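PDB 4XRI: importin-95 from Chaetomium thermophilum, which serves as an importin-beta nuclear transport receptor for diverse protein cargoes and probably binds a small GTPase. Local coordinates for residues Ala126-Arg134 with Thr172-Gly180. The protein carries 2 engineered substitutions. Numbering follows the deposited sequence.
Sequences AIAAIELPR and TDLRNSLVG
Ser177 OG donates a short hydrogen bond, 2.6 Å, to Leu174 O one helical turn back, OG lying 19° off the plane of that carbonyl. A chi1 of 77° sets OG between its own N and carbonyl carbon, where it can bond backward along the helix and also rest 3.8 Å from Leu132 CB. On the same residue, Ser177 CB packs 3.6 Å from Leu132 O. An alanine here takes away OG, which would probably leave Leu174 O with the weak backbone bond from Leu178 N and open a small gap beside Leu132 CB.

No hydrogen bond joins the two segments; what holds them is apolar. With CG anti to the backbone N (chi1 178°), Leu174 swings its CD1 methyl over to Leu132, meeting both CB and CD1, each 3.8 Å away, the two side chains crossing at a slant. Leu178 CD2 adds a looser touch on Leu132 CD1 at 4.2 Å. Further along, Pro133 sits alongside the first turn of helix 172-178, its CB 4.1 Å from Asp173 CB and its CG near Leu174 N. Met141 of helix 140-150 touches both Leu132 and Leu178, so segments 126-134 and 172-180 both pack on that helix, the kind of interhelical packing that builds a HEAT-repeat solenoid.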
ATOM      1  N   ALA A 126     -15.637 -19.624  17.008  1.00 40.37           N
ATOM      2  CA  ALA A 126     -16.296 -18.358  17.316  1.00 42.07           C
ATOM      3  C   ALA A 126     -16.774 -18.322  18.765  1.00 51.66           C
ATOM      4  O   ALA A 126     -16.620 -17.312  19.456  1.00 45.87           O
ATOM      5  CB  ALA A 126     -17.461 -18.129  16.374  1.00 40.34           C
ATOM      6  N   ILE A 127     -17.354 -19.428  19.220  1.00 34.90           N
ATOM      7  CA  ILE A 127     -17.820 -19.533  20.596  1.00 38.18           C
ATOM      8  C   ILE A 127     -16.638 -19.533  21.562  1.00 38.80           C
ATOM      9  O   ILE A 127     -16.668 -18.869  22.601  1.00 40.89           O
ATOM     10  CB  ILE A 127     -18.655 -20.807  20.815  1.00 40.54           C
ATOM     11  CG1 ILE A 127     -19.923 -20.768  19.961  1.00 38.04           C
ATOM     12  CG2 ILE A 127     -19.009 -20.970  22.284  1.00 41.74           C
ATOM     13  CD1 ILE A 127     -20.799 -21.993  20.118  1.00 40.04           C
ATOM     14  N   ALA A 128     -15.596 -20.274  21.201  1.00 42.88           N
ATOM     15  CA  ALA A 128     -14.406 -20.396  22.036  1.00 42.11           C
ATOM     16  C   ALA A 128     -13.725 -19.049  22.257  1.00 43.21           C
ATOM     17  O   ALA A 128     -13.222 -18.770  23.346  1.00 38.68           O
ATOM     18  CB  ALA A 128     -13.426 -21.383  21.416  1.00 35.11           C
ATOM     19  N   ALA A 129     -13.717 -18.219  21.218  1.00 41.25           N
ATOM     20  CA  ALA A 129     -13.098 -16.899  21.289  1.00 40.94           C
ATOM     21  C   ALA A 129     -13.783 -16.036  22.342  1.00 41.99           C
ATOM     22  O   ALA A 129     -13.177 -15.129  22.914  1.00 43.33           O
ATOM     23  CB  ALA A 129     -13.144 -16.220  19.933  1.00 39.23           C
ATOM     24  N   ILE A 130     -15.049 -16.339  22.602  1.00 38.91           N
ATOM     25  CA  ILE A 130     -15.819 -15.630  23.612  1.00 42.20           C
ATOM     26  C   ILE A 130     -15.690 -16.276  24.990  1.00 42.75           C
ATOM     27  O   ILE A 130     -15.481 -15.590  25.993  1.00 40.15           O
ATOM     28  CB  ILE A 130     -17.312 -15.568  23.231  1.00 45.55           C
ATOM     29  CG1 ILE A 130     -17.492 -14.860  21.888  1.00 48.07           C
ATOM     30  CG2 ILE A 130     -18.115 -14.873  24.326  1.00 41.57           C
ATOM     31  CD1 ILE A 130     -18.894 -14.985  21.329  1.00 50.76           C
ATOM     32  N   GLU A 131     -15.801 -17.600  25.036  1.00 37.52           N
ATOM     33  CA  GLU A 131     -15.970 -18.293  26.310  1.00 39.68           C
ATOM     34  C   GLU A 131     -14.676 -18.720  27.006  1.00 37.05           C
ATOM     35  O   GLU A 131     -14.603 -18.714  28.236  1.00 38.09           O
ATOM     36  CB  GLU A 131     -16.852 -19.522  26.112  1.00 36.48           C
ATOM     37  CG  GLU A 131     -18.296 -19.192  25.802  1.00 43.32           C
ATOM     38  CD  GLU A 131     -19.248 -20.280  26.258  1.00 47.82           C
ATOM     39  OE1 GLU A 131     -18.780 -21.412  26.504  1.00 44.86           O
ATOM     40  OE2 GLU A 131     -20.460 -19.999  26.387  1.00 47.28           O
ATOM     41  N   LEU A 132     -13.661 -19.090  26.234  1.00 36.50           N
ATOM     42  CA  LEU A 132     -12.407 -19.568  26.819  1.00 42.66           C
ATOM     43  C   LEU A 132     -11.657 -18.522  27.668  1.00 41.34           C
ATOM     44  O   LEU A 132     -11.122 -18.861  28.727  1.00 41.09           O
ATOM     45  CB  LEU A 132     -11.483 -20.096  25.724  1.00 35.42           C
ATOM     46  CG  LEU A 132     -11.919 -21.428  25.114  1.00 39.28           C
ATOM     47  CD1 LEU A 132     -10.904 -21.918  24.093  1.00 36.00           C
ATOM     48  CD2 LEU A 132     -12.117 -22.469  26.203  1.00 40.12           C
ATOM     49  N   PRO A 133     -11.605 -17.250  27.216  1.00 43.58           N
ATOM     50  CA  PRO A 133     -10.977 -16.263  28.105  1.00 41.68           C
ATOM     51  C   PRO A 133     -11.709 -16.100  29.440  1.00 42.20           C
ATOM     52  O   PRO A 133     -11.084 -15.767  30.447  1.00 44.93           O
ATOM     53  CB  PRO A 133     -11.046 -14.966  27.289  1.00 42.30           C
ATOM     54  CG  PRO A 133     -11.074 -15.412  25.882  1.00 44.14           C
ATOM     55  CD  PRO A 133     -11.870 -16.679  25.883  1.00 38.94           C
ATOM     56  N   ARG A 134     -13.016 -16.337  29.442  1.00 40.32           N
ATOM     57  CA  ARG A 134     -13.811 -16.241  30.663  1.00 43.43           C
ATOM     58  C   ARG A 134     -13.979 -17.603  31.328  1.00 38.82           C
ATOM     59  O   ARG A 134     -14.688 -17.730  32.327  1.00 40.07           O
ATOM     60  CB  ARG A 134     -15.181 -15.635  30.361  1.00 41.17           C
ATOM     61  CG  ARG A 134     -15.133 -14.175  29.950  1.00 46.02           C
ATOM     62  CD  ARG A 134     -16.514 -13.656  29.598  1.00 52.69           C
ATOM     63  NE  ARG A 134     -16.505 -12.217  29.354  1.00 52.11           N
ATOM     64  CZ  ARG A 134     -16.654 -11.298  30.303  1.00 56.74           C
ATOM     65  NH1 ARG A 134     -16.831 -11.670  31.563  1.00 55.18           N
ATOM     66  NH2 ARG A 134     -16.630 -10.009  29.990  1.00 55.88           N
ATOM     67  N   THR A 172      -4.744 -11.967  22.612  1.00 46.62           N
ATOM     68  CA  THR A 172      -3.874 -12.201  23.762  1.00 47.21           C
ATOM     69  C   THR A 172      -4.528 -13.044  24.854  1.00 47.83           C
ATOM     70  O   THR A 172      -3.918 -13.978  25.378  1.00 53.10           O
ATOM     71  CB  THR A 172      -3.412 -10.865  24.382  1.00 45.24           C
ATOM     72  OG1 THR A 172      -2.617 -10.147  23.430  1.00 53.70           O
ATOM     73  CG2 THR A 172      -2.586 -11.107  25.636  1.00 41.09           C
ATOM     74  N   ASP A 173      -5.769 -12.715  25.194  1.00 44.56           N
ATOM     75  CA  ASP A 173      -6.468 -13.412  26.265  1.00 41.62           C
ATOM     76  C   ASP A 173      -6.770 -14.864  25.898  1.00 37.13           C
ATOM     77  O   ASP A 173      -6.643 -15.760  26.733  1.00 44.45           O
ATOM     78  CB  ASP A 173      -7.759 -12.674  26.623  1.00 38.57           C
ATOM     79  CG  ASP A 173      -7.504 -11.243  27.062  1.00 46.16           C
ATOM     80  OD1 ASP A 173      -6.329 -10.904  27.323  1.00 47.71           O
ATOM     81  OD2 ASP A 173      -8.471 -10.459  27.145  1.00 43.20           O
ATOM     82  N   LEU A 174      -7.169 -15.091  24.653  1.00 44.03           N
ATOM     83  CA  LEU A 174      -7.440 -16.447  24.186  1.00 43.84           C
ATOM     84  C   LEU A 174      -6.164 -17.284  24.179  1.00 51.20           C
ATOM     85  O   LEU A 174      -6.158 -18.421  24.655  1.00 53.01           O
ATOM     86  CB  LEU A 174      -8.062 -16.422  22.793  1.00 43.85           C
ATOM     87  CG  LEU A 174      -8.353 -17.780  22.155  1.00 42.98           C
ATOM     88  CD1 LEU A 174      -9.275 -18.605  23.039  1.00 37.85           C
ATOM     89  CD2 LEU A 174      -8.958 -17.601  20.777  1.00 43.49           C
ATOM     90  N   ARG A 175      -5.092 -16.713  23.633  1.00 47.42           N
ATOM     91  CA  ARG A 175      -3.779 -17.355  23.634  1.00 49.18           C
ATOM     92  C   ARG A 175      -3.381 -17.770  25.045  1.00 50.75           C
ATOM     93  O   ARG A 175      -2.993 -18.913  25.280  1.00 53.19           O
ATOM     94  CB  ARG A 175      -2.717 -16.419  23.045  1.00 41.41           C
ATOM     95  CG  ARG A 175      -2.740 -16.301  21.532  1.00 42.51           C
ATOM     96  CD  ARG A 175      -2.403 -17.625  20.853  1.00 51.74           C
ATOM     97  NE  ARG A 175      -1.602 -17.434  19.646  1.00 61.35           N
ATOM     98  CZ  ARG A 175      -2.069 -16.928  18.509  1.00 63.87           C
ATOM     99  NH1 ARG A 175      -3.335 -16.555  18.411  1.00 70.38           N
ATOM    100  NH2 ARG A 175      -1.266 -16.790  17.465  1.00 62.82           N
ATOM    101  N   ASN A 176      -3.495 -16.827  25.977  1.00 47.03           N
ATOM    102  CA  ASN A 176      -3.138 -17.056  27.370  1.00 48.43           C
ATOM    103  C   ASN A 176      -3.990 -18.146  28.009  1.00 46.08           C
ATOM    104  O   ASN A 176      -3.504 -18.916  28.835  1.00 48.29           O
ATOM    105  CB  ASN A 176      -3.268 -15.760  28.171  1.00 46.90           C
ATOM    106  CG  ASN A 176      -2.850 -15.926  29.618  1.00 60.92           C
ATOM    107  OD1 ASN A 176      -1.848 -16.578  29.917  1.00 64.29           O
ATOM    108  ND2 ASN A 176      -3.622 -15.340  30.526  1.00 58.59           N
ATOM    109  N   SER A 177      -5.260 -18.210  27.621  1.00 50.98           N
ATOM    110  CA  SER A 177      -6.165 -19.226  28.149  1.00 47.71           C
ATOM    111  C   SER A 177      -5.810 -20.611  27.614  1.00 49.53           C
ATOM    112  O   SER A 177      -6.174 -21.627  28.208  1.00 49.85           O
ATOM    113  CB  SER A 177      -7.617 -18.891  27.803  1.00 45.14           C
ATOM    114  OG  SER A 177      -7.909 -19.195  26.452  1.00 54.44           O
ATOM    115  N   LEU A 178      -5.100 -20.646  26.492  1.00 44.83           N
ATOM    116  CA  LEU A 178      -4.725 -21.906  25.853  1.00 50.33           C
ATOM    117  C   LEU A 178      -3.397 -22.445  26.374  1.00 58.26           C
ATOM    118  O   LEU A 178      -3.062 -23.604  26.138  1.00 55.64           O
ATOM    119  CB  LEU A 178      -4.635 -21.734  24.334  1.00 46.70           C
ATOM    120  CG  LEU A 178      -5.909 -21.482  23.532  1.00 42.88           C
ATOM    121  CD1 LEU A 178      -5.559 -21.167  22.082  1.00 42.09           C
ATOM    122  CD2 LEU A 178      -6.834 -22.685  23.616  1.00 42.16           C
ATOM    123  N   VAL A 179      -2.654 -21.589  27.074  1.00 56.84           N
ATOM    124  CA  VAL A 179      -1.266 -21.845  27.470  1.00 62.73           C
ATOM    125  C   VAL A 179      -1.046 -23.225  28.083  1.00 60.89           C
ATOM    126  O   VAL A 179      -0.066 -23.904  27.769  1.00 62.69           O
ATOM    127  CB  VAL A 179      -0.784 -20.772  28.474  1.00 61.98           C
ATOM    128  CG1 VAL A 179       0.389 -21.275  29.309  1.00 63.68           C
ATOM    129  CG2 VAL A 179      -0.407 -19.495  27.739  1.00 49.72           C
ATOM    130  N   GLY A 180      -1.967 -23.637  28.945  1.00 57.31           N
ATOM    131  CA  GLY A 180      -1.843 -24.907  29.636  1.00 54.03           C
ATOM    132  C   GLY A 180      -2.042 -26.126  28.752  1.00 59.98           C
ATOM    133  O   GLY A 180      -1.647 -27.235  29.115  1.00 65.81           O
TER